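Local coordinates for protein pyruvate kinase 1 (Trypanosoma brucei brucei, PDB 4KCU) that catalyses the last step of glycolysis, transferring a phosphoryl group from phosphoenolpyruvate to ADP to give pyruvate and ATP, at residues A[213-218]-A[240-245]; A[261-266]-A[293-298]; A[297-302]-A[326-331]. All blocks are in the same frame, centred on the assembly; numbering follows the deposited sequence.

Contact 1 of 3, residues A[213-218]-A[240-245]; sequences FIRTAE and IENHQG. With MG (magnesium ion), chain C; MLT (D-malate), chain E.
The chain at Phe213 runs close to Glu241, and that at Arg215 comes within 4.4 Å of Gly245, between CA atoms; without a side chain, Gly245 can set its CA 3.7 Å from Ile214 O. The two oxygens of Glu241 do different jobs. OE1 binds the magnesium ion at 2.0 Å, while OE2 takes the backbone N-H of Phe213 on its anti lone pair (2.9 Å, somewhat bent at 140°). The same OE2 lies over the centre of the Phe213 ring, 3.4 Å above its plane, with carboxylate and ring stacked only 23° apart. The metal bond, the Phe213 N-H and the ring together restrict the carboxylate's rotation, and an aromatic residue fits here because its flat ring can lie against the flat group. Both segments leave the C-terminal ends of adjacent strands, 208-211 and 235-240, of a TIM barrel, the rim where this fold carries its active site; O1 and O3 of D-malate, two waters and Asp265 complete the magnesium shell. Asn242 starts the next helix as its N-cap: with CG held between the backbone N and the carbonyl carbon (chi1 51°), OD1 turns back to accept from Gly245 N. Its ND2 meets the Phe213 ring at the edge and lies against Arg215 CG. A water bridges Ile214 O and Glu241 N, accepting from the latter at 2.8 Å. Arg215 NH2 reaches Gln244 OE1 at 2.9 Å, the guanidinium and amide planes being almost perpendicular; Gln244 NE2 rests beside Thr216 CG2, 3.9 Å away.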
loop_
_atom_site.group_PDB
_atom_site.type_symbol
_atom_site.label_atom_id
_atom_site.label_comp_id
_atom_site.label_asym_id
_atom_site.label_seq_id
_atom_site.Cartn_x
_atom_site.Cartn_y
_atom_site.Cartn_z
ATOM N N PHE A 213 -33.867 -18.829 -11.178
ATOM C CA PHE A 213 -33.488 -18.598 -12.599
ATOM C C PHE A 213 -33.653 -17.174 -13.092
ATOM O O PHE A 213 -33.804 -16.945 -14.305
ATOM C CB PHE A 213 -34.200 -19.568 -13.562
ATOM C CG PHE A 213 -33.938 -21.023 -13.266
ATOM C CD1 PHE A 213 -32.780 -21.649 -13.727
ATOM C CD2 PHE A 213 -34.840 -21.765 -12.475
ATOM C CE1 PHE A 213 -32.513 -22.978 -13.406
ATOM C CE2 PHE A 213 -34.570 -23.093 -12.144
ATOM C CZ PHE A 213 -33.397 -23.693 -12.603
ATOM N N ILE A 214 -33.526 -16.201 -12.199
ATOM C CA ILE A 214 -33.523 -14.825 -12.655
ATOM C C ILE A 214 -32.485 -14.596 -13.780
ATOM O O ILE A 214 -31.289 -14.807 -13.591
ATOM C CB ILE A 214 -33.249 -13.862 -11.505
ATOM C CG1 ILE A 214 -34.460 -13.811 -10.527
ATOM C CG2 ILE A 214 -32.893 -12.500 -12.068
ATOM C CD1 ILE A 214 -35.821 -13.558 -11.199
ATOM N N ARG A 215 -32.935 -14.074 -14.912
ATOM C CA ARG A 215 -32.041 -13.855 -16.049
ATOM C C ARG A 215 -31.800 -12.368 -16.348
ATOM O O ARG A 215 -30.810 -12.014 -17.003
ATOM C CB ARG A 215 -32.563 -14.573 -17.302
ATOM C CG ARG A 215 -32.806 -16.064 -17.112
ATOM C CD ARG A 215 -32.952 -16.807 -18.437
ATOM N NE ARG A 215 -34.301 -16.704 -18.961
ATOM C CZ ARG A 215 -34.600 -16.529 -20.250
ATOM N NH1 ARG A 215 -35.871 -16.434 -20.630
ATOM N NH2 ARG A 215 -33.636 -16.443 -21.160
ATOM N N THR A 216 -32.714 -11.506 -15.916
ATOM C CA THR A 216 -32.663 -10.069 -16.287
ATOM C C THR A 216 -33.212 -9.221 -15.138
ATOM O O THR A 216 -33.998 -9.714 -14.325
ATOM C CB THR A 216 -33.532 -9.751 -17.533
ATOM O OG1 THR A 216 -34.902 -10.105 -17.255
ATOM C CG2 THR A 216 -33.031 -10.512 -18.782
ATOM N N ALA A 217 -32.820 -7.948 -15.079
ATOM C CA ALA A 217 -33.485 -7.009 -14.196
ATOM C C ALA A 217 -34.990 -6.966 -14.467
ATOM O O ALA A 217 -35.782 -6.965 -13.538
ATOM C CB ALA A 217 -32.882 -5.640 -14.323
ATOM N N GLU A 218 -35.381 -6.998 -15.739
ATOM C CA GLU A 218 -36.814 -7.121 -16.102
ATOM C C GLU A 218 -37.526 -8.240 -15.278
ATOM O O GLU A 218 -38.555 -7.999 -14.646
ATOM C CB GLU A 218 -36.981 -7.382 -17.621
ATOM C CG GLU A 218 -37.944 -6.439 -18.361
ATOM C CD GLU A 218 -39.041 -5.816 -17.474
ATOM O OE1 GLU A 218 -40.138 -6.418 -17.338
ATOM O OE2 GLU A 218 -38.844 -4.673 -16.988
ATOM N N ILE A 240 -28.898 -16.620 -9.029
ATOM C CA ILE A 240 -28.135 -16.687 -10.262
ATOM C C ILE A 240 -27.783 -18.125 -10.529
ATOM O O ILE A 240 -27.063 -18.750 -9.737
ATOM C CB ILE A 240 -26.843 -15.872 -10.159
ATOM C CG1 ILE A 240 -27.171 -14.427 -9.762
ATOM C CG2 ILE A 240 -26.051 -15.960 -11.462
ATOM C CD1 ILE A 240 -28.031 -13.704 -10.790
ATOM N N GLU A 241 -28.326 -18.648 -11.628
ATOM C CA GLU A 241 -28.444 -20.086 -11.874
ATOM C C GLU A 241 -28.079 -20.410 -13.320
ATOM O O GLU A 241 -28.083 -21.560 -13.702
ATOM C CB GLU A 241 -29.896 -20.596 -11.666
ATOM C CG GLU A 241 -30.518 -20.308 -10.333
ATOM C CD GLU A 241 -31.490 -21.375 -9.911
ATOM O OE1 GLU A 241 -31.045 -22.498 -9.613
ATOM O OE2 GLU A 241 -32.700 -21.088 -9.844
ATOM N N ASN A 242 -27.901 -19.412 -14.153
ATOM C CA ASN A 242 -27.491 -19.713 -15.534
ATOM C C ASN A 242 -26.567 -18.672 -16.128
ATOM O O ASN A 242 -26.272 -17.641 -15.502
ATOM C CB ASN A 242 -28.715 -19.923 -16.436
ATOM C CG ASN A 242 -29.687 -18.805 -16.318
ATOM O OD1 ASN A 242 -29.282 -17.659 -16.219
ATOM N ND2 ASN A 242 -30.951 -19.132 -16.130
ATOM N N HIS A 243 -26.134 -18.952 -17.350
ATOM C CA HIS A 243 -25.190 -18.139 -18.103
ATOM C C HIS A 243 -25.621 -16.687 -18.169
ATOM O O HIS A 243 -24.833 -15.768 -17.891
ATOM C CB HIS A 243 -25.080 -18.743 -19.496
ATOM C CG HIS A 243 -24.345 -17.895 -20.472
ATOM N ND1 HIS A 243 -22.995 -17.895 -20.560
ATOM C CD2 HIS A 243 -24.810 -17.041 -21.479
ATOM C CE1 HIS A 243 -22.613 -17.058 -21.546
ATOM N NE2 HIS A 243 -23.724 -16.532 -22.103
ATOM N N GLN A 244 -26.899 -16.477 -18.447
ATOM C CA GLN A 244 -27.439 -15.156 -18.670
ATOM C C GLN A 244 -27.569 -14.353 -17.351
ATOM O O GLN A 244 -27.249 -13.144 -17.291
ATOM C CB GLN A 244 -28.790 -15.288 -19.365
ATOM C CG GLN A 244 -29.243 -14.059 -20.098
ATOM C CD GLN A 244 -30.564 -14.292 -20.833
ATOM O OE1 GLN A 244 -30.919 -15.431 -21.154
ATOM N NE2 GLN A 244 -31.304 -13.221 -21.075
ATOM N N GLY A 245 -27.951 -15.042 -16.281
ATOM C CA GLY A 245 -27.860 -14.456 -14.938
ATOM C C GLY A 245 -26.476 -13.882 -14.617
ATOM O O GLY A 245 -26.338 -12.748 -14.127
HETATM MG MG MG C . -31.662 -24.173 -8.594
HETATM C C1 MLT E . -29.519 -24.342 -6.980
HETATM O O1 MLT E . -29.636 -24.690 -8.191
HETATM O O2 MLT E . -28.434 -24.243 -6.353
HETATM C C2 MLT E . -30.834 -24.283 -6.155
HETATM O O3 MLT E . -31.680 -23.234 -6.535
HETATM C C3 MLT E . -30.632 -24.330 -4.639
HETATM C C4 MLT E . -30.826 -25.814 -4.267
HETATM O O4 MLT E . -30.844 -26.640 -5.217
HETATM O O5 MLT E . -30.974 -26.090 -3.067
HETATM O O HOH W 1 -30.044 -17.171 -13.220
HETATM O O HOH W 2 -32.498 -25.845 -7.988
HETATM O O HOH W 3 -33.553 -23.125 -9.077
#

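Contact 2 of 3, residues A[261-266]-A[293-298]; sequences VARGDL and VICATQ. With MG (magnesium ion), chain C; MLT (D-malate), chain E.
Val261 and Cys295 pair as a parallel beta bridge, and the backbone bonds go to the residues flanking Cys295: Val261 N donates to Ile294 O at 2.8 Å, and Ala296 N to Val261 O at a longer 3.2 Å. After Ala262 the chain turns into helix 263-269, and Arg263 reaches back with side-chain bonds to backbone carbonyls. Its NE donates to Ala296 O at 3.1 Å, coming from well above the carbonyl plane (42° out of it), whereas NH2 meets Thr297 O at 3.0 Å along a much straighter path of 163°, with that oxygen lying in the guanidinium plane. A bend at chi3 (-42°) turns the guanidinium so that both carbonyls are served. One face of it carries Cys295 SG, 3.8 Å above the plane and offset toward the rim. Being buried, the charge needs a partner: Asp316 forms a salt bridge with NH2, and Gln279 takes NH1. These are the sixth and seventh strands of the eight-stranded TIM barrel, joined by a beta-alpha-beta crossover through helices 263-269 and 275-289; both deliver residues to the active site at their C-terminal ends. Apolar packing is slight: Val261 CG2 and Val293 CG2 lie side by side, 4.1 Å apart. The hydrogen bonds from these segments to D-malate all go to one carboxylate, probably in the place of a substrate carboxylate. Thr297 OG1 gives a hydrogen bond of 2.6 Å to O2, which Gly264 N also grips, and Asp265 N donates to O1, likewise at 2.6 Å. Small Gly264 suits the tight space between the ligand and Thr297 CG2. The amides open helix 263-269, whose dipole would favour an anion, and Asp265 OD1 adds a magnesium bond. Arg311 of the second subunit binds the carbonyls of Arg263 and Gly264.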
loop_
_atom_site.group_PDB
_atom_site.type_symbol
_atom_site.label_atom_id
_atom_site.label_comp_id
_atom_site.label_asym_id
_atom_site.label_seq_id
_atom_site.Cartn_x
_atom_site.Cartn_y
_atom_site.Cartn_z
ATOM N N VAL A 261 -26.018 -17.197 -4.956
ATOM C CA VAL A 261 -25.230 -17.925 -5.941
ATOM C C VAL A 261 -25.705 -19.357 -5.893
ATOM O O VAL A 261 -25.399 -20.077 -4.938
ATOM C CB VAL A 261 -23.731 -17.880 -5.611
ATOM C CG1 VAL A 261 -22.907 -18.524 -6.739
ATOM C CG2 VAL A 261 -23.316 -16.446 -5.388
ATOM N N ALA A 262 -26.601 -19.699 -6.819
ATOM C CA ALA A 262 -27.317 -20.977 -6.792
ATOM C C ALA A 262 -26.465 -22.024 -7.494
ATOM O O ALA A 262 -26.681 -22.318 -8.688
ATOM C CB ALA A 262 -28.667 -20.842 -7.507
ATOM N N ARG A 263 -25.473 -22.551 -6.775
ATOM C CA ARG A 263 -24.418 -23.277 -7.418
ATOM C C ARG A 263 -24.896 -24.584 -8.066
ATOM O O ARG A 263 -24.308 -25.025 -9.054
ATOM C CB ARG A 263 -23.248 -23.505 -6.483
ATOM C CG ARG A 263 -22.568 -22.194 -6.066
ATOM C CD ARG A 263 -21.341 -22.427 -5.187
ATOM N NE ARG A 263 -21.589 -23.467 -4.198
ATOM C CZ ARG A 263 -20.672 -23.930 -3.373
ATOM N NH1 ARG A 263 -19.473 -23.408 -3.385
ATOM N NH2 ARG A 263 -20.954 -24.925 -2.531
ATOM N N GLY A 264 -26.017 -25.135 -7.576
ATOM C CA GLY A 264 -26.600 -26.377 -8.132
ATOM C C GLY A 264 -26.901 -26.278 -9.633
ATOM O O GLY A 264 -26.192 -26.892 -10.458
ATOM N N ASP A 265 -27.925 -25.501 -10.004
ATOM C CA ASP A 265 -28.208 -25.277 -11.427
ATOM C C ASP A 265 -27.063 -24.573 -12.161
ATOM O O ASP A 265 -26.723 -24.913 -13.304
ATOM C CB ASP A 265 -29.535 -24.532 -11.633
ATOM C CG ASP A 265 -30.748 -25.442 -11.420
ATOM O OD1 ASP A 265 -31.428 -25.296 -10.360
ATOM O OD2 ASP A 265 -30.982 -26.345 -12.280
ATOM N N LEU A 266 -26.428 -23.622 -11.496
ATOM C CA LEU A 266 -25.342 -22.905 -12.160
ATOM C C LEU A 266 -24.254 -23.852 -12.696
ATOM O O LEU A 266 -23.755 -23.674 -13.817
ATOM C CB LEU A 266 -24.757 -21.835 -11.249
ATOM C CG LEU A 266 -23.742 -20.937 -11.933
ATOM C CD1 LEU A 266 -24.434 -20.154 -13.060
ATOM C CD2 LEU A 266 -23.074 -20.006 -10.918
ATOM N N VAL A 293 -25.684 -11.519 0.181
ATOM C CA VAL A 293 -25.466 -12.571 -0.773
ATOM C C VAL A 293 -25.316 -13.920 -0.068
ATOM O O VAL A 293 -24.684 -14.031 1.006
ATOM C CB VAL A 293 -24.240 -12.278 -1.668
ATOM C CG1 VAL A 293 -22.986 -12.110 -0.817
ATOM C CG2 VAL A 293 -24.068 -13.379 -2.723
ATOM N N ILE A 294 -26.017 -14.912 -0.605
ATOM C CA ILE A 294 -26.050 -16.247 -0.028
ATOM C C ILE A 294 -25.324 -17.196 -0.948
ATOM O O ILE A 294 -25.613 -17.250 -2.160
ATOM C CB ILE A 294 -27.485 -16.748 0.097
ATOM C CG1 ILE A 294 -28.318 -15.745 0.876
ATOM C CG2 ILE A 294 -27.532 -18.093 0.777
ATOM C CD1 ILE A 294 -29.798 -15.980 0.700
ATOM N N CYS A 295 -24.378 -17.944 -0.383
ATOM C CA CYS A 295 -23.750 -19.006 -1.103
ATOM C C CYS A 295 -24.457 -20.343 -0.843
ATOM O O CYS A 295 -24.716 -20.702 0.302
ATOM C CB CYS A 295 -22.296 -19.103 -0.721
ATOM S SG CYS A 295 -21.470 -20.304 -1.747
ATOM N N ALA A 296 -24.867 -21.026 -1.902
ATOM C CA ALA A 296 -25.759 -22.171 -1.735
ATOM C C ALA A 296 -25.228 -23.436 -2.410
ATOM O O ALA A 296 -24.557 -23.363 -3.447
ATOM C CB ALA A 296 -27.160 -21.836 -2.254
ATOM N N THR A 297 -25.536 -24.591 -1.802
ATOM C CA THR A 297 -25.744 -25.866 -2.509
ATOM C C THR A 297 -24.547 -26.794 -2.466
ATOM O O THR A 297 -23.464 -26.449 -2.928
ATOM C CB THR A 297 -26.187 -25.711 -3.994
ATOM O OG1 THR A 297 -27.498 -25.106 -4.057
ATOM C CG2 THR A 297 -26.233 -27.106 -4.672
ATOM N N GLN A 298 -24.782 -27.992 -1.938
ATOM C CA GLN A 298 -23.748 -29.019 -1.770
ATOM C C GLN A 298 -22.580 -28.587 -0.896
ATOM O O GLN A 298 -21.496 -29.182 -0.967
ATOM C CB GLN A 298 -23.245 -29.545 -3.119
ATOM C CG GLN A 298 -24.281 -30.332 -3.915
ATOM C CD GLN A 298 -23.672 -30.968 -5.167
ATOM O OE1 GLN A 298 -22.760 -30.412 -5.774
ATOM N NE2 GLN A 298 -24.052 -32.204 -5.442
HETATM MG MG MG C . -31.662 -24.173 -8.594
HETATM C C1 MLT E . -29.519 -24.342 -6.980
HETATM O O1 MLT E . -29.636 -24.690 -8.191
HETATM O O2 MLT E . -28.434 -24.243 -6.353
HETATM C C2 MLT E . -30.834 -24.283 -6.155
HETATM O O3 MLT E . -31.680 -23.234 -6.535
HETATM C C3 MLT E . -30.632 -24.330 -4.639
HETATM C C4 MLT E . -30.826 -25.814 -4.267
HETATM O O4 MLT E . -30.844 -26.640 -5.217
HETATM O O5 MLT E . -30.974 -26.090 -3.067
HETATM O O HOH W 2 -32.498 -25.845 -7.988
HETATM O O HOH W 3 -33.553 -23.125 -9.077
#

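Contact 3 of 3, residues A[297-302]-A[326-331]; sequences TQMLES and DCVMLS. With MLT (D-malate), chain E.
Met299 lies across Val328 at about a right angle. Its CB points toward strand 327-330, and CG, anti to the carbonyl carbon (chi1 -54°), comes to 3.9 Å from Met329 O. SD is the main point of contact, 3.9 Å from Val328 CB and close to CG1 as well; the chain then bends, leaving CE near that same CG1 branch. A flexible thioether suits this surface, since it can follow a branched valine without demanding a polar partner. Beside it, Leu300 CD1 meets Leu330 CD2 at 4.1 Å. The backbones do not bond directly: a water accepts from Met299 N (2.9 Å) and donates to Met329 O (2.8 Å), so it links the loop to the strand. Nearer the active site, Ser331 OG makes a very short contact, doubtful in its exact length, with O5 of D-malate, which belongs to the ligand's other carboxylate. Strand 327-330, the eighth of the barrel, sits between strands 293-296 and 23-27 and closes the cylinder, while helix 311-322 covers Met299 and Leu300 and helix 340-356 packs on Val328 and Leu330.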
loop_
_atom_site.group_PDB
_atom_site.type_symbol
_atom_site.label_atom_id
_atom_site.label_comp_id
_atom_site.label_asym_id
_atom_site.label_seq_id
_atom_site.Cartn_x
_atom_site.Cartn_y
_atom_site.Cartn_z
ATOM N N THR A 297 -25.536 -24.591 -1.802
ATOM C CA THR A 297 -25.744 -25.866 -2.509
ATOM C C THR A 297 -24.547 -26.794 -2.466
ATOM O O THR A 297 -23.464 -26.449 -2.928
ATOM C CB THR A 297 -26.187 -25.711 -3.994
ATOM O OG1 THR A 297 -27.498 -25.106 -4.057
ATOM C CG2 THR A 297 -26.233 -27.106 -4.672
ATOM N N GLN A 298 -24.782 -27.992 -1.938
ATOM C CA GLN A 298 -23.748 -29.019 -1.770
ATOM C C GLN A 298 -22.580 -28.587 -0.896
ATOM O O GLN A 298 -21.496 -29.182 -0.967
ATOM C CB GLN A 298 -23.245 -29.545 -3.119
ATOM C CG GLN A 298 -24.281 -30.332 -3.915
ATOM C CD GLN A 298 -23.672 -30.968 -5.167
ATOM O OE1 GLN A 298 -22.760 -30.412 -5.774
ATOM N NE2 GLN A 298 -24.052 -32.204 -5.442
ATOM N N MET A 299 -22.812 -27.621 -0.016
ATOM C CA MET A 299 -21.745 -27.163 0.889
ATOM C C MET A 299 -21.288 -28.210 1.873
ATOM O O MET A 299 -20.100 -28.295 2.165
ATOM C CB MET A 299 -22.136 -25.887 1.611
ATOM C CG MET A 299 -22.575 -24.785 0.637
ATOM S SD MET A 299 -22.323 -23.138 1.303
ATOM C CE MET A 299 -20.628 -22.816 0.805
ATOM N N LEU A 300 -22.235 -28.969 2.433
ATOM C CA LEU A 300 -21.918 -30.048 3.391
ATOM C C LEU A 300 -22.607 -31.365 2.963
ATOM O O LEU A 300 -23.098 -32.154 3.809
ATOM C CB LEU A 300 -22.301 -29.642 4.820
ATOM C CG LEU A 300 -21.539 -28.443 5.413
ATOM C CD1 LEU A 300 -22.084 -28.047 6.771
ATOM C CD2 LEU A 300 -20.037 -28.724 5.538
ATOM N N GLU A 301 -22.531 -31.640 1.662
ATOM C CA GLU A 301 -23.409 -32.583 0.999
ATOM C C GLU A 301 -23.315 -33.970 1.609
ATOM O O GLU A 301 -24.334 -34.608 1.870
ATOM C CB GLU A 301 -23.057 -32.676 -0.477
ATOM C CG GLU A 301 -23.962 -33.633 -1.264
ATOM C CD GLU A 301 -25.333 -33.037 -1.575
ATOM O OE1 GLU A 301 -26.057 -33.622 -2.413
ATOM O OE2 GLU A 301 -25.686 -31.969 -1.011
ATOM N N SER A 302 -22.091 -34.470 1.759
ATOM C CA SER A 302 -21.894 -35.811 2.307
ATOM C C SER A 302 -22.548 -35.960 3.692
ATOM O O SER A 302 -22.835 -37.071 4.123
ATOM C CB SER A 302 -20.396 -36.159 2.384
ATOM O OG SER A 302 -19.814 -35.602 3.547
ATOM N N ASP A 326 -22.522 -13.243 3.055
ATOM C CA ASP A 326 -23.257 -13.019 4.288
ATOM C C ASP A 326 -23.694 -14.355 4.895
ATOM O O ASP A 326 -23.432 -14.623 6.083
ATOM C CB ASP A 326 -24.461 -12.099 4.062
ATOM C CG ASP A 326 -24.046 -10.690 3.599
ATOM O OD1 ASP A 326 -23.717 -10.541 2.380
ATOM O OD2 ASP A 326 -24.047 -9.742 4.454
ATOM N N CYS A 327 -24.231 -15.224 4.042
ATOM C CA CYS A 327 -24.948 -16.406 4.468
ATOM C C CYS A 327 -24.429 -17.597 3.750
ATOM O O CYS A 327 -24.066 -17.517 2.573
ATOM C CB CYS A 327 -26.418 -16.304 4.102
ATOM S SG CYS A 327 -27.281 -14.951 4.892
ATOM N N VAL A 328 -24.594 -18.741 4.380
ATOM C CA VAL A 328 -24.371 -19.986 3.709
ATOM C C VAL A 328 -25.592 -20.857 3.871
ATOM O O VAL A 328 -26.335 -20.708 4.819
ATOM C CB VAL A 328 -23.102 -20.685 4.250
ATOM C CG1 VAL A 328 -21.881 -20.012 3.669
ATOM C CG2 VAL A 328 -23.049 -20.615 5.776
ATOM N N MET A 329 -25.841 -21.708 2.888
ATOM C CA MET A 329 -27.120 -22.394 2.790
ATOM C C MET A 329 -27.003 -23.925 2.836
ATOM O O MET A 329 -26.031 -24.508 2.375
ATOM C CB MET A 329 -27.882 -21.956 1.541
ATOM C CG MET A 329 -29.314 -22.467 1.507
ATOM S SD MET A 329 -30.338 -21.615 0.289
ATOM C CE MET A 329 -30.350 -22.807 -1.035
ATOM N N LEU A 330 -28.005 -24.563 3.412
ATOM C CA LEU A 330 -28.104 -26.025 3.396
ATOM C C LEU A 330 -29.377 -26.378 2.666
ATOM O O LEU A 330 -30.404 -25.681 2.802
ATOM C CB LEU A 330 -28.160 -26.567 4.822
ATOM C CG LEU A 330 -26.922 -26.203 5.619
ATOM C CD1 LEU A 330 -27.163 -26.277 7.114
ATOM C CD2 LEU A 330 -25.760 -27.093 5.197
ATOM N N SER A 331 -29.326 -27.442 1.889
ATOM C CA SER A 331 -30.497 -27.871 1.137
ATOM C C SER A 331 -30.925 -29.249 1.586
ATOM O O SER A 331 -31.505 -29.394 2.668
ATOM C CB SER A 331 -30.204 -27.847 -0.355
ATOM O OG SER A 331 -30.098 -26.493 -0.763
HETATM C C1 MLT E . -29.519 -24.342 -6.980
HETATM O O1 MLT E . -29.636 -24.690 -8.191
HETATM O O2 MLT E . -28.434 -24.243 -6.353
HETATM C C2 MLT E . -30.834 -24.283 -6.155
HETATM O O3 MLT E . -31.680 -23.234 -6.535
HETATM C C3 MLT E . -30.632 -24.330 -4.639
HETATM C C4 MLT E . -30.826 -25.814 -4.267
HETATM O O4 MLT E . -30.844 -26.640 -5.217
HETATM O O5 MLT E . -30.974 -26.090 -3.067
HETATM O O HOH W 4 -25.471 -26.690 0.792
#

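The three contacts follow one another along the chain around one TIM barrel. Contact 1 joins the ends of strands 208-211 and 235-240, contact 2 pairs the end of 258-262 with strand 293-296 and the loop after it, and contact 3 continues from that loop to 327-330, sharing Thr297 and Gln298 with contact 2. Centres of contacts 1 and 2 are about 13 Å apart, of contacts 2 and 3 about 8 Å; contacts 1 and 3 have centres about 21 Å and nearest atoms about 7 Å apart. All three meet at D-malate; contacts 1 and 2 also share the magnesium ion, each supplying one carboxylate. Consecutive strands thus build a single active site.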